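Local structure of pmbA-related protein (Thermotoga maritima, 1VL4) at residues 272-277 with 312-317; 281-286 with 306-311; 345-350 with 431-436. The protein is of uncertain function but may act as a metallopeptidase of the PmbA/TldD kind, and has been proposed to modulate DNA gyrase. All blocks are in the same frame, centred on the assembly; numbering follows the deposited sequence.

Contact 1: 272-277 with 312-317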
ATOM      1  N   GLY A 272      28.435  19.451  -7.960  1.00 15.37           N
ATOM      2  CA  GLY A 272      29.474  19.985  -8.791  1.00 16.44           C
ATOM      3  C   GLY A 272      30.347  18.931  -9.439  1.00 15.86           C
ATOM      4  O   GLY A 272      31.176  19.267 -10.250  1.00 17.35           O
ATOM      5  N   GLU A 273      30.128  17.662  -9.136  1.00 16.19           N
ATOM      6  CA  GLU A 273      30.975  16.598  -9.685  1.00 17.19           C
ATOM      7  C   GLU A 273      30.296  15.942 -10.888  1.00 17.13           C
ATOM      8  O   GLU A 273      29.074  16.058 -11.055  1.00 14.11           O
ATOM      9  CB  GLU A 273      31.228  15.542  -8.619  1.00 17.89           C
ATOM     10  CG  GLU A 273      31.899  16.109  -7.368  1.00 21.30           C
ATOM     11  CD  GLU A 273      32.308  15.039  -6.388  1.00 32.26           C
ATOM     12  OE1 GLU A 273      31.877  13.865  -6.547  1.00 39.80           O
ATOM     13  OE2 GLU A 273      33.058  15.378  -5.442  1.00 41.84           O
ATOM     14  N   GLN A 274      31.082  15.229 -11.701  1.00 15.92           N
ATOM     15  CA  GLN A 274      30.535  14.460 -12.830  1.00 20.36           C
ATOM     16  C   GLN A 274      29.971  13.119 -12.422  1.00 17.97           C
ATOM     17  O   GLN A 274      30.655  12.090 -12.448  1.00 18.51           O
ATOM     18  CB  GLN A 274      31.584  14.249 -13.914  1.00 21.33           C
ATOM     19  CG  GLN A 274      31.772  15.458 -14.761  1.00 29.90           C
ATOM     20  CD  GLN A 274      31.215  15.272 -16.120  1.00 22.80           C
ATOM     21  OE1 GLN A 274      30.051  14.904 -16.289  1.00 35.21           O
ATOM     22  NE2 GLN A 274      32.055  15.495 -17.124  1.00 33.79           N
ATOM     23  N   VAL A 275      28.709  13.144 -12.054  1.00 15.02           N
ATOM     24  CA  VAL A 275      28.019  11.958 -11.620  1.00 15.60           C
ATOM     25  C   VAL A 275      27.572  11.105 -12.802  1.00 16.62           C
ATOM     26  O   VAL A 275      27.516   9.869 -12.737  1.00 16.57           O
ATOM     27  CB  VAL A 275      26.839  12.369 -10.736  1.00 17.54           C
ATOM     28  CG1 VAL A 275      25.814  11.261 -10.612  1.00 21.25           C
ATOM     29  CG2 VAL A 275      27.375  12.770  -9.388  1.00 19.07           C
ATOM     30  N   GLY A 276      27.207  11.776 -13.885  1.00 18.51           N
ATOM     31  CA  GLY A 276      26.823  11.070 -15.079  1.00 18.16           C
ATOM     32  C   GLY A 276      27.728  11.346 -16.249  1.00 14.96           C
ATOM     33  O   GLY A 276      28.608  12.217 -16.218  1.00 15.56           O
ATOM     34  N   ASN A 277      27.474  10.598 -17.307  1.00 14.57           N
ATOM     35  CA  ASN A 277      28.105  10.854 -18.600  1.00 12.44           C
ATOM     36  C   ASN A 277      27.737  12.265 -19.088  1.00 11.03           C
ATOM     37  O   ASN A 277      26.657  12.744 -18.802  1.00  9.14           O
ATOM     38  CB  ASN A 277      27.626   9.817 -19.597  1.00 10.30           C
ATOM     39  CG  ASN A 277      28.447   9.803 -20.831  1.00 14.63           C
ATOM     40  OD1 ASN A 277      28.261  10.635 -21.712  1.00 12.37           O
ATOM     41  ND2 ASN A 277      29.372   8.881 -20.900  1.00  9.76           N
ATOM     42  N   ASN A 312      24.741  18.104 -18.304  1.00 15.52           N
ATOM     43  CA  ASN A 312      25.881  17.438 -18.944  1.00 15.22           C
ATOM     44  C   ASN A 312      26.637  16.583 -17.923  1.00 12.55           C
ATOM     45  O   ASN A 312      27.829  16.598 -17.872  1.00 12.55           O
ATOM     46  CB  ASN A 312      26.818  18.436 -19.623  1.00 15.09           C
ATOM     47  CG  ASN A 312      26.074  19.387 -20.581  1.00 22.67           C
ATOM     48  OD1 ASN A 312      25.177  18.971 -21.299  1.00 21.89           O
ATOM     49  ND2 ASN A 312      26.459  20.656 -20.587  1.00 26.18           N
ATOM     50  N   GLY A 313      25.877  15.847 -17.127  1.00 13.21           N
ATOM     51  CA  GLY A 313      26.390  14.860 -16.230  1.00 11.25           C
ATOM     52  C   GLY A 313      26.852  15.440 -14.910  1.00 13.37           C
ATOM     53  O   GLY A 313      27.180  14.680 -14.016  1.00 14.66           O
ATOM     54  N   VAL A 314      26.848  16.768 -14.774  1.00 14.43           N
ATOM     55  CA  VAL A 314      27.325  17.430 -13.565  1.00 12.93           C
ATOM     56  C   VAL A 314      26.139  17.631 -12.633  1.00 14.36           C
ATOM     57  O   VAL A 314      25.104  18.139 -13.067  1.00 11.66           O
ATOM     58  CB  VAL A 314      28.060  18.754 -13.901  1.00 11.53           C
ATOM     59  CG1 VAL A 314      28.489  19.499 -12.638  1.00 11.92           C
ATOM     60  CG2 VAL A 314      29.281  18.490 -14.805  1.00 13.92           C
ATOM     61  N   LEU A 315      26.271  17.188 -11.371  1.00 12.90           N
ATOM     62  CA  LEU A 315      25.238  17.433 -10.387  1.00 13.15           C
ATOM     63  C   LEU A 315      25.208  18.933  -9.933  1.00 15.35           C
ATOM     64  O   LEU A 315      26.150  19.444  -9.298  1.00 12.93           O
ATOM     65  CB  LEU A 315      25.418  16.502  -9.182  1.00 13.51           C
ATOM     66  CG  LEU A 315      24.419  16.658  -8.042  1.00 16.01           C
ATOM     67  CD1 LEU A 315      23.031  16.165  -8.401  1.00 19.31           C
ATOM     68  CD2 LEU A 315      24.933  15.939  -6.777  1.00 12.57           C
ATOM     69  N   LYS A 316      24.088  19.599 -10.225  1.00 13.04           N
ATOM     70  CA  LYS A 316      23.929  21.032 -10.023  1.00 12.76           C
ATOM     71  C   LYS A 316      23.245  21.377  -8.746  1.00 15.04           C
ATOM     72  O   LYS A 316      23.550  22.400  -8.212  1.00 11.71           O
ATOM     73  CB  LYS A 316      23.127  21.694 -11.159  1.00 12.56           C
ATOM     74  CG  LYS A 316      23.627  21.345 -12.552  1.00 15.83           C
ATOM     75  CD  LYS A 316      25.110  21.689 -12.744  1.00 16.83           C
ATOM     76  CE  LYS A 316      25.332  23.178 -12.720  1.00 25.95           C
ATOM     77  NZ  LYS A 316      26.652  23.562 -13.302  1.00 24.33           N
ATOM     78  N   THR A 317      22.263  20.595  -8.299  1.00 15.08           N
ATOM     79  CA  THR A 317      21.516  20.966  -7.074  1.00 14.92           C
ATOM     80  C   THR A 317      20.831  19.755  -6.540  1.00 14.89           C
ATOM     81  O   THR A 317      20.537  18.837  -7.303  1.00 12.83           O
ATOM     82  CB  THR A 317      20.398  22.047  -7.364  1.00 19.00           C
ATOM     83  OG1 THR A 317      19.704  22.424  -6.154  1.00 19.63           O
ATOM     84  CG2 THR A 317      19.374  21.531  -8.379  1.00 19.29           C
TER
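Gly276 N donates to Gly313 O at 2.9 Å, almost straight (175° at the hydrogen). Two further backbone bonds fasten the other end: Gly272 N reaches Leu315 O at 2.6 Å, and Leu315 N returns to Glu273 O at 3.0 Å. Between them Gln274 and Val314 form a single beta bridge. Gly313 CA fits close against Asn277 O at 3.3 Å, with its backbone at positive phi (84°).

Side chains add less. Val314 keeps CG1 anti to its backbone N (chi1 177°), which lays that methyl against Gly272 O at 3.6 Å while CG2 touches Gln274 CG at 3.9 Å. Val275 CG2 meets Leu315 CB more loosely.

Further out, Gln274 is the centre of an inverse gamma turn, closed by a weak bond from Val275 N to Glu273 O; this bend lies in the loop leading from helix 257-261 to strand 282-285. Val275 also packs on Leu413 of helix 412-417, and the Asn277 amide is held at both ends, OD1 by Ala279 N and ND2 by Arg417 O of that helix. Because the bonds that define the contact run from main chain to main chain, its chemistry depends chiefly on backbone shape, with glycines at several of the closest meeting points.

Contact 2: 281-286 with 306-311; sequences SIKDLP and EKFVLE
Lys283 lies across Phe308, with CE centred over one face of the ring, 3.8 Å from the ring centroid. The opposite face is covered by Glu311 CG, 3.9 Å above the ring plane, so the aromatic group sits between two aliphatic chains. The ammonium at the end of Lys283 is set off the ring centre; NZ is 4.6 Å from the Phe308 centroid, an off-centre cation-pi contact. It lies instead toward Glu306, whose OE2 makes a salt bridge with Lys283 NZ at 2.7 Å. The nitrogen arrives on the anti side of that oxygen, 30° out of the carboxylate plane, and the other oxygen, OE1, pairs with Arg114.

On the other face of the sheet Asp284 and Lys307 extend alongside one another in the same direction. Lys307 CG stands between its backbone N and carbonyl carbon (chi1 62°), and a bend at the next torsion carries NZ back to Asp284 OD2 at 2.7 Å, met from 37° above the carboxylate plane. Asn335 bonds to both members of this pair and Val344 N holds Asp284 OD1, so the buried carboxylate is well compensated and would probably stay ionised. Farther along this face Ile282 and Leu310 also lie next to each other, CD1 touching CD2 at 3.6 Å.

The backbone shows why these pairs keep step only in part. Ile282 O accepts from Val309 N at 2.7 Å and from Leu310 N at 3.0 Å, so two residues of one strand stand against a single residue of the other. Beyond that point Lys283 and Phe308 are a non-hydrogen-bonded pair and Asp284 and Lys307 a hydrogen-bonded one: an antiparallel ladder interrupted by a classic beta bulge, where the strand 307-311 turns a corner.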
ATOM      1  N   SER A 281      21.635  14.794 -19.292  1.00  9.30           N
ATOM      2  CA  SER A 281      21.080  15.916 -18.536  1.00 10.29           C
ATOM      3  C   SER A 281      19.707  15.500 -18.047  1.00  9.89           C
ATOM      4  O   SER A 281      18.919  14.947 -18.819  1.00 10.11           O
ATOM      5  CB  SER A 281      20.969  17.196 -19.384  1.00 10.28           C
ATOM      6  OG  SER A 281      22.247  17.718 -19.767  1.00  9.79           O
ATOM      7  N   ILE A 282      19.425  15.801 -16.773  1.00 11.53           N
ATOM      8  CA  ILE A 282      18.176  15.487 -16.169  1.00 12.69           C
ATOM      9  C   ILE A 282      17.671  16.774 -15.503  1.00 12.44           C
ATOM     10  O   ILE A 282      18.404  17.412 -14.685  1.00 10.53           O
ATOM     11  CB  ILE A 282      18.315  14.370 -15.105  1.00 15.30           C
ATOM     12  CG1 ILE A 282      18.860  13.090 -15.765  1.00 12.44           C
ATOM     13  CG2 ILE A 282      16.991  14.073 -14.465  1.00 16.10           C
ATOM     14  CD1 ILE A 282      19.171  11.959 -14.768  1.00 17.87           C
ATOM     15  N   LYS A 283      16.428  17.118 -15.852  1.00 12.73           N
ATOM     16  CA  LYS A 283      15.760  18.319 -15.380  1.00 12.09           C
ATOM     17  C   LYS A 283      14.554  17.958 -14.527  1.00 12.82           C
ATOM     18  O   LYS A 283      13.914  16.894 -14.662  1.00 11.86           O
ATOM     19  CB  LYS A 283      15.286  19.169 -16.579  1.00 12.48           C
ATOM     20  CG  LYS A 283      16.374  19.696 -17.509  1.00 13.80           C
ATOM     21  CD  LYS A 283      15.872  20.884 -18.342  1.00 17.18           C
ATOM     22  CE  LYS A 283      15.978  22.228 -17.655  1.00 11.46           C
ATOM     23  NZ  LYS A 283      15.412  23.280 -18.572  1.00 17.52           N
ATOM     24  N   ASP A 284      14.231  18.886 -13.633  1.00 12.32           N
ATOM     25  CA  ASP A 284      12.932  18.863 -12.923  1.00 13.79           C
ATOM     26  C   ASP A 284      12.084  19.908 -13.607  1.00 12.32           C
ATOM     27  O   ASP A 284      12.460  21.083 -13.648  1.00 11.98           O
ATOM     28  CB  ASP A 284      13.124  19.175 -11.428  1.00 12.85           C
ATOM     29  CG  ASP A 284      11.760  19.241 -10.640  1.00 24.79           C
ATOM     30  OD1 ASP A 284      10.734  18.745 -11.150  1.00 17.51           O
ATOM     31  OD2 ASP A 284      11.703  19.866  -9.557  1.00 24.20           O
ATOM     32  N   LEU A 285      10.982  19.449 -14.208  1.00 13.89           N
ATOM     33  CA  LEU A 285      10.094  20.321 -14.972  1.00 13.55           C
ATOM     34  C   LEU A 285       8.775  20.485 -14.222  1.00 12.61           C
ATOM     35  O   LEU A 285       8.168  19.495 -13.840  1.00 11.58           O
ATOM     36  CB  LEU A 285       9.794  19.687 -16.332  1.00 19.37           C
ATOM     37  CG  LEU A 285      10.471  20.154 -17.586  1.00 27.90           C
ATOM     38  CD1 LEU A 285      11.986  20.336 -17.490  1.00 21.31           C
ATOM     39  CD2 LEU A 285      10.060  19.213 -18.689  1.00 24.77           C
ATOM     40  N   PRO A 286       8.301  21.740 -14.019  1.00 11.21           N
ATOM     41  CA  PRO A 286       6.948  21.929 -13.406  1.00 14.94           C
ATOM     42  C   PRO A 286       5.783  21.355 -14.227  1.00 14.06           C
ATOM     43  O   PRO A 286       4.738  21.022 -13.694  1.00 13.86           O
ATOM     44  CB  PRO A 286       6.818  23.453 -13.327  1.00 15.67           C
ATOM     45  CG  PRO A 286       8.270  23.962 -13.340  1.00 14.02           C
ATOM     46  CD  PRO A 286       9.030  23.011 -14.205  1.00 11.69           C
ATOM     47  N   GLU A 306      11.742  25.159 -12.781  1.00 11.58           N
ATOM     48  CA  GLU A 306      12.471  24.363 -13.774  1.00 10.85           C
ATOM     49  C   GLU A 306      13.979  24.516 -13.576  1.00 12.50           C
ATOM     50  O   GLU A 306      14.533  25.637 -13.530  1.00  9.78           O
ATOM     51  CB  GLU A 306      12.063  24.742 -15.172  1.00 13.60           C
ATOM     52  CG  GLU A 306      12.797  23.978 -16.324  1.00 13.95           C
ATOM     53  CD  GLU A 306      12.211  24.280 -17.688  1.00 15.48           C
ATOM     54  OE1 GLU A 306      11.234  25.069 -17.751  1.00 15.19           O
ATOM     55  OE2 GLU A 306      12.721  23.699 -18.681  1.00 12.09           O
ATOM     56  N   LYS A 307      14.667  23.394 -13.504  1.00 11.01           N
ATOM     57  CA  LYS A 307      16.122  23.451 -13.327  1.00 14.12           C
ATOM     58  C   LYS A 307      16.767  22.152 -13.749  1.00 10.61           C
ATOM     59  O   LYS A 307      16.121  21.125 -13.762  1.00 11.54           O
ATOM     60  CB  LYS A 307      16.520  23.760 -11.878  1.00 13.80           C
ATOM     61  CG  LYS A 307      16.084  22.723 -10.894  1.00 11.18           C
ATOM     62  CD  LYS A 307      14.615  22.843 -10.543  1.00 20.19           C
ATOM     63  CE  LYS A 307      14.288  22.358  -9.153  1.00 20.48           C
ATOM     64  NZ  LYS A 307      12.808  22.321  -9.018  1.00 14.94           N
ATOM     65  N   PHE A 308      18.059  22.216 -14.027  1.00  9.94           N
ATOM     66  CA  PHE A 308      18.855  20.991 -14.137  1.00 12.58           C
ATOM     67  C   PHE A 308      19.197  20.391 -12.768  1.00 12.12           C
ATOM     68  O   PHE A 308      19.667  21.070 -11.840  1.00 11.40           O
ATOM     69  CB  PHE A 308      20.137  21.228 -14.922  1.00 13.77           C
ATOM     70  CG  PHE A 308      19.901  21.553 -16.369  1.00 10.79           C
ATOM     71  CD1 PHE A 308      19.759  20.542 -17.308  1.00 14.20           C
ATOM     72  CD2 PHE A 308      19.865  22.879 -16.784  1.00 15.80           C
ATOM     73  CE1 PHE A 308      19.555  20.835 -18.593  1.00 15.91           C
ATOM     74  CE2 PHE A 308      19.678  23.189 -18.112  1.00 18.69           C
ATOM     75  CZ  PHE A 308      19.509  22.162 -19.017  1.00 19.44           C
ATOM     76  N   VAL A 309      18.953  19.098 -12.660  1.00 11.21           N
ATOM     77  CA  VAL A 309      19.550  18.318 -11.603  1.00 13.77           C
ATOM     78  C   VAL A 309      20.946  17.826 -12.058  1.00 14.27           C
ATOM     79  O   VAL A 309      21.929  18.010 -11.352  1.00 15.01           O
ATOM     80  CB  VAL A 309      18.633  17.165 -11.159  1.00 14.37           C
ATOM     81  CG1 VAL A 309      19.276  16.413  -9.970  1.00 10.44           C
ATOM     82  CG2 VAL A 309      17.280  17.730 -10.733  1.00 16.36           C
ATOM     83  N   LEU A 310      21.004  17.244 -13.252  1.00 12.02           N
ATOM     84  CA  LEU A 310      22.247  16.960 -13.929  1.00 15.06           C
ATOM     85  C   LEU A 310      22.294  17.765 -15.186  1.00 12.33           C
ATOM     86  O   LEU A 310      21.355  17.764 -15.985  1.00 12.94           O
ATOM     87  CB  LEU A 310      22.325  15.470 -14.277  1.00 13.09           C
ATOM     88  CG  LEU A 310      23.042  14.462 -13.387  1.00 25.01           C
ATOM     89  CD1 LEU A 310      23.169  14.862 -11.944  1.00 22.91           C
ATOM     90  CD2 LEU A 310      22.351  13.080 -13.538  1.00 21.74           C
ATOM     91  N   GLU A 311      23.362  18.503 -15.358  1.00 13.19           N
ATOM     92  CA  GLU A 311      23.544  19.261 -16.548  1.00 12.06           C
ATOM     93  C   GLU A 311      24.852  18.770 -17.151  1.00 14.58           C
ATOM     94  O   GLU A 311      25.927  18.991 -16.580  1.00 11.55           O
ATOM     95  CB  GLU A 311      23.591  20.748 -16.253  1.00 15.56           C
ATOM     96  CG  GLU A 311      23.638  21.567 -17.575  1.00 22.01           C
ATOM     97  CD  GLU A 311      23.505  23.066 -17.381  1.00 26.93           C
ATOM     98  OE1 GLU A 311      23.426  23.518 -16.216  1.00 25.87           O
ATOM     99  OE2 GLU A 311      23.474  23.793 -18.409  1.00 24.65           O
TER

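Contact 3: 345-350 with 431-436; sequences NLMLMP and HTIAPS
The flat carboxamide of Asn345 has Ile433 CD1 out of its plane and well to one side of CG, 3.9 Å from Asn345 CB and 4.1 Å from Asn345 OD1, so the methyl is not stacked over the group. The amide is held from beyond this pair, since ND2 bonds to Leu285 O and Ser294 OG. At the far end the Pro435 ring is set roughly perpendicular to the Leu348 side chain, its CD touching Leu348 CD2 at 3.8 Å.

These groups sit on two neighbouring parallel strands, 345-348 and 432-434, whose directions differ by 18° within a mixed sheet. The pairing follows the parallel pattern: Leu346 straddles Thr432, giving N to His431 O at 2.9 Å and accepting at O from Ile433 N, also at 2.9 Å, after which Leu348 N bonds to Ile433 O at 3.0 Å. Met347 stands beside Ile433 on one face of the sheet, Leu346 beside Thr432 on the other.

Ile433 divides its branches between two partners. With CG1 beside the backbone N (chi1 -59°), CD1 goes to Asn345, while CG2 rests on Met347 CG at 3.8 Å. Helix 241-247 lies against the face that carries Leu346 and Thr432, where Thr432 OG1 bonds to Leu245 O and Leu244 packs on Leu348 and Ala434.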
ATOM      1  N   ASN A 345       8.108  16.705 -12.668  1.00 13.84           N
ATOM      2  CA  ASN A 345       8.383  15.796 -13.774  1.00 12.48           C
ATOM      3  C   ASN A 345       9.887  15.648 -13.869  1.00 13.66           C
ATOM      4  O   ASN A 345      10.586  16.622 -14.104  1.00 12.67           O
ATOM      5  CB  ASN A 345       7.862  16.338 -15.079  1.00 13.78           C
ATOM      6  CG  ASN A 345       6.328  16.498 -15.098  1.00 17.00           C
ATOM      7  OD1 ASN A 345       5.609  15.530 -15.299  1.00 16.51           O
ATOM      8  ND2 ASN A 345       5.844  17.766 -14.936  1.00 12.61           N
ATOM      9  N   LEU A 346      10.388  14.452 -13.650  1.00 11.93           N
ATOM     10  CA  LEU A 346      11.827  14.253 -13.734  1.00 12.55           C
ATOM     11  C   LEU A 346      12.143  13.731 -15.135  1.00 13.18           C
ATOM     12  O   LEU A 346      11.864  12.581 -15.412  1.00 12.67           O
ATOM     13  CB  LEU A 346      12.320  13.262 -12.684  1.00 13.92           C
ATOM     14  CG  LEU A 346      13.861  13.114 -12.607  1.00 13.79           C
ATOM     15  CD1 LEU A 346      14.481  14.387 -12.100  1.00 21.41           C
ATOM     16  CD2 LEU A 346      14.237  11.955 -11.772  1.00 15.95           C
ATOM     17  N   MET A 347      12.816  14.563 -15.943  1.00 11.78           N
ATOM     18  CA  MET A 347      13.026  14.306 -17.350  1.00 11.10           C
ATOM     19  C   MET A 347      14.486  14.130 -17.724  1.00 10.00           C
ATOM     20  O   MET A 347      15.286  15.035 -17.551  1.00 11.25           O
ATOM     21  CB  MET A 347      12.439  15.442 -18.185  1.00  9.79           C
ATOM     22  CG  MET A 347      12.597  15.248 -19.674  1.00 13.69           C
ATOM     23  SD  MET A 347      11.612  16.390 -20.597  1.00 20.00           S
ATOM     24  CE  MET A 347      11.968  15.920 -22.272  1.00 28.73           C
ATOM     25  N   LEU A 348      14.785  13.010 -18.359  1.00  9.24           N
ATOM     26  CA  LEU A 348      16.064  12.843 -19.052  1.00 12.85           C
ATOM     27  C   LEU A 348      15.930  13.457 -20.429  1.00 14.07           C
ATOM     28  O   LEU A 348      15.032  13.100 -21.195  1.00 15.68           O
ATOM     29  CB  LEU A 348      16.456  11.358 -19.175  1.00 15.89           C
ATOM     30  CG  LEU A 348      17.723  11.131 -20.039  1.00 17.71           C
ATOM     31  CD1 LEU A 348      18.871  11.478 -19.197  1.00 21.45           C
ATOM     32  CD2 LEU A 348      17.870   9.723 -20.492  1.00 24.01           C
ATOM     33  N   MET A 349      16.825  14.392 -20.735  1.00 11.01           N
ATOM     34  CA  MET A 349      16.720  15.176 -21.904  1.00 12.48           C
ATOM     35  C   MET A 349      17.137  14.345 -23.118  1.00 13.77           C
ATOM     36  O   MET A 349      18.184  13.707 -23.076  1.00 13.62           O
ATOM     37  CB  MET A 349      17.582  16.415 -21.753  1.00 11.09           C
ATOM     38  CG  MET A 349      17.187  17.350 -20.599  1.00 17.63           C
ATOM     39  SD  MET A 349      15.432  17.842 -20.507  1.00 18.43           S
ATOM     40  CE  MET A 349      15.280  18.878 -21.870  1.00 17.98           C
ATOM     41  N   PRO A 350      16.341  14.370 -24.214  1.00 11.08           N
ATOM     42  CA  PRO A 350      16.672  13.560 -25.384  1.00 14.25           C
ATOM     43  C   PRO A 350      17.853  14.089 -26.161  1.00 15.37           C
ATOM     44  O   PRO A 350      18.126  15.295 -26.119  1.00 15.96           O
ATOM     45  CB  PRO A 350      15.399  13.652 -26.267  1.00 13.38           C
ATOM     46  CG  PRO A 350      14.848  14.970 -25.977  1.00 18.22           C
ATOM     47  CD  PRO A 350      15.126  15.162 -24.463  1.00 16.57           C
ATOM     48  N   HIS A 431       5.838  10.321 -12.870  1.00 17.67           N
ATOM     49  CA  HIS A 431       6.727  11.323 -12.317  1.00 19.98           C
ATOM     50  C   HIS A 431       8.062  11.413 -13.076  1.00 17.64           C
ATOM     51  O   HIS A 431       8.931  12.181 -12.713  1.00 17.50           O
ATOM     52  CB  HIS A 431       6.978  10.997 -10.839  1.00 25.56           C
ATOM     53  CG  HIS A 431       5.734  10.603 -10.091  1.00 34.77           C
ATOM     54  ND1 HIS A 431       4.803  11.526  -9.648  1.00 33.05           N
ATOM     55  CD2 HIS A 431       5.241   9.381  -9.757  1.00 40.50           C
ATOM     56  CE1 HIS A 431       3.807  10.891  -9.050  1.00 44.26           C
ATOM     57  NE2 HIS A 431       4.042   9.587  -9.108  1.00 43.53           N
ATOM     58  N   THR A 432       8.224  10.584 -14.094  1.00 15.59           N
ATOM     59  CA  THR A 432       9.437  10.520 -14.892  1.00 13.22           C
ATOM     60  C   THR A 432       9.064  10.614 -16.368  1.00 14.75           C
ATOM     61  O   THR A 432       7.942  10.298 -16.794  1.00 14.76           O
ATOM     62  CB  THR A 432      10.244   9.235 -14.616  1.00 16.11           C
ATOM     63  OG1 THR A 432       9.433   8.087 -14.822  1.00 16.11           O
ATOM     64  CG2 THR A 432      10.773   9.186 -13.195  1.00 19.17           C
ATOM     65  N   ILE A 433      10.012  11.128 -17.149  1.00 14.10           N
ATOM     66  CA  ILE A 433       9.908  11.285 -18.585  1.00 13.25           C
ATOM     67  C   ILE A 433      11.253  10.992 -19.186  1.00 13.22           C
ATOM     68  O   ILE A 433      12.263  11.493 -18.684  1.00 12.18           O
ATOM     69  CB  ILE A 433       9.597  12.723 -18.911  1.00 13.65           C
ATOM     70  CG1 ILE A 433       8.270  13.140 -18.220  1.00 13.59           C
ATOM     71  CG2 ILE A 433       9.633  12.960 -20.425  1.00 12.85           C
ATOM     72  CD1 ILE A 433       7.900  14.572 -18.548  1.00 15.38           C
ATOM     73  N   ALA A 434      11.288  10.199 -20.247  1.00 13.79           N
ATOM     74  CA  ALA A 434      12.572   9.752 -20.771  1.00 12.39           C
ATOM     75  C   ALA A 434      12.478   9.162 -22.137  1.00 14.20           C
ATOM     76  O   ALA A 434      11.469   8.573 -22.469  1.00 11.52           O
ATOM     77  CB  ALA A 434      13.228   8.712 -19.826  1.00 14.17           C
ATOM     78  N   PRO A 435      13.590   9.258 -22.894  1.00 11.06           N
ATOM     79  CA  PRO A 435      13.791   8.484 -24.118  1.00 11.55           C
ATOM     80  C   PRO A 435      14.523   7.190 -23.825  1.00  9.49           C
ATOM     81  O   PRO A 435      14.797   6.877 -22.681  1.00  9.24           O
ATOM     82  CB  PRO A 435      14.655   9.418 -24.947  1.00  8.83           C
ATOM     83  CG  PRO A 435      15.561  10.023 -23.919  1.00 10.35           C
ATOM     84  CD  PRO A 435      14.744  10.139 -22.645  1.00 14.83           C
ATOM     85  N   SER A 436      14.782   6.398 -24.841  1.00 12.13           N
ATOM     86  CA  SER A 436      15.647   5.249 -24.734  1.00 12.34           C
ATOM     87  C   SER A 436      17.096   5.778 -24.626  1.00 13.32           C
ATOM     88  O   SER A 436      17.374   6.898 -25.020  1.00 11.10           O
ATOM     89  CB  SER A 436      15.477   4.350 -25.957  1.00 11.84           C
ATOM     90  OG  SER A 436      14.122   3.972 -26.138  1.00 12.49           O
TER

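From the N terminus, the chain enters the first half of contact 1 at 272-277 and runs at once into strand 282-285. After a stretch without helix or strand, 306-311 comes back and closes contact 2; 312-317 follows directly and closes contact 1 outside it, so contact 2 is nested within contact 1. Contact 3 comes later in series: 345-350 pairs with 281-286 through backbone bonds such as Leu285 N to Asn345 O, then waits some eighty residues for 431-436. Contacts 2 and 3, with the pairing of 282-285 and 345-348 between them, span four adjacent strands of one mixed sheet, and contact 1 adds a loop against its end strand, 314-315.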